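Local coordinates for protein malonyl CoA-ACP transacylase (Xanthomonas oryzae pv. oryzae, PDB 3K89) that probably transfers the malonyl group from malonyl-CoA to holo-acyl carrier protein, supplying malonyl-ACP for fatty acid synthesis, at residues D111-M123 and A210-W223. Numbering follows the deposited sequence.
Sequences DGAHLVRLRGQFM and AANQLGEAMAGLSW
Two waters grip OD2 of Asp-111, and both lead across to Ser-222: one donates onward to the serine carbonyl, the other accepts from its backbone N at 3.0 Å. CD2 of Leu-221 lies 4.0 Å from Asp-111 CG. One turn further along the helix comes Leu-115. With its CG anti to the backbone N (chi1 -179°), its two methyls straddle Met-218 CG, CD1 going on to Ala-217 and Leu-214, CD2 to Leu-221. At the far end Phe-122 is a knob set among Ala-210, Gln-213, Leu-214 and Ala-217. CB of Gln-213 sits over the centre of its ring, 3.7 Å from the centroid, a CH-pi contact, while Ala-217 CB meets the ring edge. A third water donates to both Phe-122 O and Gln-213 OE1. The segments 111-123 and 210-219 run nearly antiparallel, at 158°, with axes 9.1 Å apart at closest approach. Leu-214 CD1 also packs on Arg-119 CB, 4.0 Å away; the guanidinium hydrogen-bonds to Gln-65, Gln-252 and OG of Ser-94, predicted active-site residue and, as in this family, probably the nucleophile. Most direct contacts are apolar, water carries polar links at both ends, and Leu-214 packs on the root of the arginine that reaches Ser-94.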
loop_
_atom_site.group_PDB
_atom_site.type_symbol
_atom_site.label_atom_id
_atom_site.label_comp_id
_atom_site.label_asym_id
_atom_site.label_seq_id
_atom_site.Cartn_x
_atom_site.Cartn_y
_atom_site.Cartn_z
ATOM N N ASP A 111 15.849 -5.749 -5.592
ATOM C CA ASP A 111 14.834 -6.527 -6.316
ATOM C C ASP A 111 13.428 -5.994 -6.086
ATOM O O ASP A 111 12.627 -5.960 -7.007
ATOM C CB ASP A 111 14.885 -7.993 -5.923
ATOM C CG ASP A 111 16.054 -8.731 -6.544
ATOM O OD1 ASP A 111 16.741 -8.174 -7.432
ATOM O OD2 ASP A 111 16.255 -9.887 -6.156
ATOM N N GLY A 112 13.118 -5.599 -4.851
ATOM C CA GLY A 112 11.804 -5.046 -4.558
ATOM C C GLY A 112 11.533 -3.794 -5.362
ATOM O O GLY A 112 10.433 -3.638 -5.945
ATOM N N ALA A 113 12.535 -2.912 -5.409
ATOM C CA ALA A 113 12.404 -1.642 -6.130
ATOM C C ALA A 113 12.242 -1.906 -7.620
ATOM O O ALA A 113 11.407 -1.273 -8.270
ATOM C CB ALA A 113 13.616 -0.741 -5.860
ATOM N N HIS A 114 13.030 -2.843 -8.149
ATOM C CA HIS A 114 12.897 -3.220 -9.569
ATOM C C HIS A 114 11.501 -3.791 -9.838
ATOM O O HIS A 114 10.819 -3.405 -10.809
ATOM C CB HIS A 114 13.980 -4.235 -9.941
ATOM C CG HIS A 114 13.814 -4.824 -11.308
ATOM N ND1 HIS A 114 13.879 -4.066 -12.457
ATOM C CD2 HIS A 114 13.612 -6.101 -11.709
ATOM C CE1 HIS A 114 13.709 -4.848 -13.508
ATOM N NE2 HIS A 114 13.548 -6.089 -13.081
ATOM N N LEU A 115 11.064 -4.684 -8.959
ATOM C CA LEU A 115 9.811 -5.375 -9.156
ATOM C C LEU A 115 8.611 -4.421 -9.172
ATOM O O LEU A 115 7.705 -4.590 -9.976
ATOM C CB LEU A 115 9.629 -6.447 -8.079
ATOM C CG LEU A 115 8.361 -7.308 -8.153
ATOM C CD1 LEU A 115 8.254 -8.047 -9.488
ATOM C CD2 LEU A 115 8.313 -8.288 -6.977
ATOM N N VAL A 116 8.595 -3.449 -8.267
ATOM C CA VAL A 116 7.438 -2.551 -8.211
ATOM C C VAL A 116 7.470 -1.465 -9.282
ATOM O O VAL A 116 6.414 -0.959 -9.668
ATOM C CB VAL A 116 7.159 -1.993 -6.796
ATOM C CG1 VAL A 116 6.977 -3.150 -5.799
ATOM C CG2 VAL A 116 8.272 -1.017 -6.356
ATOM N N ARG A 117 8.660 -1.116 -9.780
ATOM C CA ARG A 117 8.715 -0.307 -11.007
ATOM C C ARG A 117 8.018 -1.078 -12.145
ATOM O O ARG A 117 7.175 -0.505 -12.858
ATOM C CB ARG A 117 10.162 0.054 -11.382
ATOM C CG ARG A 117 10.281 0.785 -12.745
ATOM C CD ARG A 117 10.550 2.250 -12.576
ATOM N NE ARG A 117 10.424 3.001 -13.837
ATOM C CZ ARG A 117 11.437 3.334 -14.641
ATOM N NH1 ARG A 117 12.686 2.985 -14.354
ATOM N NH2 ARG A 117 11.186 4.028 -15.756
ATOM N N LEU A 118 8.335 -2.367 -12.282
ATOM C CA LEU A 118 7.676 -3.224 -13.280
ATOM C C LEU A 118 6.184 -3.334 -13.000
ATOM O O LEU A 118 5.368 -3.202 -13.915
ATOM C CB LEU A 118 8.298 -4.618 -13.347
ATOM C CG LEU A 118 9.723 -4.728 -13.882
ATOM C CD1 LEU A 118 10.138 -6.189 -13.880
ATOM C CD2 LEU A 118 9.843 -4.124 -15.289
ATOM N N ARG A 119 5.821 -3.540 -11.728
ATOM C CA ARG A 119 4.403 -3.629 -11.358
ATOM C C ARG A 119 3.623 -2.393 -11.826
ATOM O O ARG A 119 2.578 -2.521 -12.486
ATOM C CB ARG A 119 4.261 -3.819 -9.828
ATOM C CG ARG A 119 2.816 -3.979 -9.312
ATOM C CD ARG A 119 2.873 -4.321 -7.820
ATOM N NE ARG A 119 1.555 -4.448 -7.175
ATOM C CZ ARG A 119 0.875 -3.442 -6.620
ATOM N NH1 ARG A 119 1.343 -2.200 -6.687
ATOM N NH2 ARG A 119 -0.291 -3.679 -5.999
ATOM N N GLY A 120 4.144 -1.207 -11.537
ATOM C CA GLY A 120 3.539 0.040 -11.987
ATOM C C GLY A 120 3.461 0.132 -13.499
ATOM O O GLY A 120 2.442 0.542 -14.025
ATOM N N GLN A 121 4.527 -0.275 -14.187
ATOM C CA GLN A 121 4.518 -0.258 -15.663
ATOM C C GLN A 121 3.428 -1.149 -16.249
ATOM O O GLN A 121 2.697 -0.747 -17.169
ATOM C CB GLN A 121 5.898 -0.646 -16.219
ATOM C CG GLN A 121 6.931 0.457 -16.038
ATOM C CD GLN A 121 8.349 0.049 -16.474
ATOM O OE1 GLN A 121 8.631 -1.123 -16.727
ATOM N NE2 GLN A 121 9.244 1.033 -16.553
ATOM N N PHE A 122 3.309 -2.362 -15.720
ATOM C CA PHE A 122 2.326 -3.305 -16.236
ATOM C C PHE A 122 0.931 -2.763 -15.984
ATOM O O PHE A 122 0.061 -2.876 -16.856
ATOM C CB PHE A 122 2.446 -4.690 -15.592
ATOM C CG PHE A 122 3.788 -5.368 -15.794
ATOM C CD1 PHE A 122 4.536 -5.150 -16.950
ATOM C CD2 PHE A 122 4.271 -6.265 -14.843
ATOM C CE1 PHE A 122 5.775 -5.792 -17.123
ATOM C CE2 PHE A 122 5.495 -6.914 -15.011
ATOM C CZ PHE A 122 6.241 -6.681 -16.152
ATOM N N MET A 123 0.717 -2.205 -14.788
ATOM C CA MET A 123 -0.587 -1.645 -14.416
ATOM C C MET A 123 -0.969 -0.484 -15.324
ATOM O O MET A 123 -2.115 -0.399 -15.783
ATOM C CB MET A 123 -0.576 -1.185 -12.958
ATOM C CG MET A 123 -0.491 -2.343 -11.971
ATOM S SD MET A 123 -0.050 -1.805 -10.301
ATOM C CE MET A 123 -1.642 -1.282 -9.677
ATOM N N ALA A 210 -2.084 -7.871 -16.515
ATOM C CA ALA A 210 -0.918 -7.278 -15.836
ATOM C C ALA A 210 -0.444 -8.191 -14.705
ATOM O O ALA A 210 0.761 -8.312 -14.467
ATOM C CB ALA A 210 -1.227 -5.902 -15.305
ATOM N N ALA A 211 -1.400 -8.835 -14.033
ATOM C CA ALA A 211 -1.091 -9.782 -12.944
ATOM C C ALA A 211 -0.276 -10.974 -13.428
ATOM O O ALA A 211 0.632 -11.441 -12.730
ATOM C CB ALA A 211 -2.373 -10.250 -12.249
ATOM N N ASN A 212 -0.597 -11.484 -14.617
ATOM C CA ASN A 212 0.217 -12.555 -15.202
ATOM C C ASN A 212 1.630 -12.105 -15.544
ATOM O O ASN A 212 2.598 -12.831 -15.285
ATOM C CB ASN A 212 -0.500 -13.177 -16.400
ATOM C CG ASN A 212 -1.749 -13.934 -15.977
ATOM O OD1 ASN A 212 -1.847 -14.414 -14.841
ATOM N ND2 ASN A 212 -2.726 -14.020 -16.880
ATOM N N GLN A 213 1.756 -10.894 -16.065
ATOM C CA GLN A 213 3.060 -10.310 -16.358
ATOM C C GLN A 213 3.864 -10.183 -15.067
ATOM O O GLN A 213 5.051 -10.513 -15.029
ATOM C CB GLN A 213 2.921 -8.942 -17.003
ATOM C CG GLN A 213 2.317 -8.963 -18.394
ATOM C CD GLN A 213 2.119 -7.569 -18.905
ATOM O OE1 GLN A 213 1.208 -6.860 -18.474
ATOM N NE2 GLN A 213 3.001 -7.139 -19.799
ATOM N N LEU A 214 3.186 -9.703 -14.025
ATOM C CA LEU A 214 3.779 -9.577 -12.695
ATOM C C LEU A 214 4.291 -10.921 -12.208
ATOM O O LEU A 214 5.424 -11.009 -11.725
ATOM C CB LEU A 214 2.754 -9.011 -11.703
ATOM C CG LEU A 214 3.214 -8.852 -10.243
ATOM C CD1 LEU A 214 4.272 -7.797 -10.145
ATOM C CD2 LEU A 214 2.023 -8.489 -9.365
ATOM N N GLY A 215 3.455 -11.958 -12.315
ATOM C CA GLY A 215 3.861 -13.303 -11.910
ATOM C C GLY A 215 5.133 -13.759 -12.592
ATOM O O GLY A 215 6.004 -14.350 -11.956
ATOM N N GLU A 216 5.238 -13.505 -13.894
ATOM C CA GLU A 216 6.461 -13.884 -14.616
ATOM C C GLU A 216 7.691 -13.095 -14.142
ATOM O O GLU A 216 8.788 -13.650 -14.034
ATOM C CB GLU A 216 6.263 -13.731 -16.126
ATOM C CG GLU A 216 5.156 -14.650 -16.669
ATOM C CD GLU A 216 4.917 -14.484 -18.165
ATOM O OE1 GLU A 216 3.948 -15.086 -18.678
ATOM O OE2 GLU A 216 5.691 -13.755 -18.827
ATOM N N ALA A 217 7.511 -11.807 -13.863
ATOM C CA ALA A 217 8.599 -10.960 -13.354
ATOM C C ALA A 217 9.077 -11.475 -12.001
ATOM O O ALA A 217 10.273 -11.550 -11.757
ATOM C CB ALA A 217 8.156 -9.500 -13.253
ATOM N N MET A 218 8.145 -11.883 -11.148
ATOM C CA MET A 218 8.497 -12.347 -9.819
ATOM C C MET A 218 9.294 -13.636 -9.864
ATOM O O MET A 218 10.169 -13.871 -9.018
ATOM C CB MET A 218 7.256 -12.556 -8.961
ATOM C CG MET A 218 6.604 -11.220 -8.561
ATOM S SD MET A 218 5.309 -11.406 -7.333
ATOM C CE MET A 218 4.201 -12.414 -8.219
ATOM N N ALA A 219 8.972 -14.496 -10.825
ATOM C CA ALA A 219 9.542 -15.845 -10.805
ATOM C C ALA A 219 11.024 -15.881 -11.193
ATOM O O ALA A 219 11.692 -16.896 -10.978
ATOM C CB ALA A 219 8.709 -16.796 -11.659
ATOM N N GLY A 220 11.532 -14.775 -11.740
ATOM C CA GLY A 220 12.954 -14.631 -12.075
ATOM C C GLY A 220 13.816 -14.159 -10.909
ATOM O O GLY A 220 15.052 -14.129 -10.998
ATOM N N LEU A 221 13.163 -13.790 -9.810
ATOM C CA LEU A 221 13.870 -13.293 -8.619
ATOM C C LEU A 221 14.091 -14.358 -7.553
ATOM O O LEU A 221 13.434 -15.393 -7.533
ATOM C CB LEU A 221 13.090 -12.124 -8.003
ATOM C CG LEU A 221 12.712 -10.962 -8.938
ATOM C CD1 LEU A 221 11.774 -9.988 -8.214
ATOM C CD2 LEU A 221 13.911 -10.205 -9.528
ATOM N N SER A 222 15.039 -14.065 -6.664
ATOM C CA SER A 222 15.312 -14.861 -5.484
ATOM C C SER A 222 14.339 -14.466 -4.366
ATOM O O SER A 222 14.233 -13.285 -4.015
ATOM C CB SER A 222 16.762 -14.607 -5.050
ATOM O OG SER A 222 17.077 -15.337 -3.885
ATOM N N TRP A 223 13.628 -15.457 -3.839
ATOM C CA TRP A 223 12.667 -15.294 -2.746
ATOM C C TRP A 223 13.209 -16.011 -1.533
ATOM O O TRP A 223 13.626 -17.171 -1.615
ATOM C CB TRP A 223 11.278 -15.829 -3.155
ATOM C CG TRP A 223 10.680 -14.960 -4.229
ATOM C CD1 TRP A 223 11.063 -14.906 -5.537
ATOM C CD2 TRP A 223 9.655 -13.969 -4.068
ATOM N NE1 TRP A 223 10.329 -13.956 -6.209
ATOM C CE2 TRP A 223 9.470 -13.357 -5.327
ATOM C CE3 TRP A 223 8.870 -13.541 -2.986
ATOM C CZ2 TRP A 223 8.525 -12.338 -5.541
ATOM C CZ3 TRP A 223 7.930 -12.518 -3.197
ATOM C CH2 TRP A 223 7.774 -11.932 -4.465
HETATM O O HOH W 1 15.512 -10.803 -3.778
HETATM O O HOH W 2 17.063 -12.014 -7.332
HETATM O O HOH W 3 0.034 -4.590 -18.941
#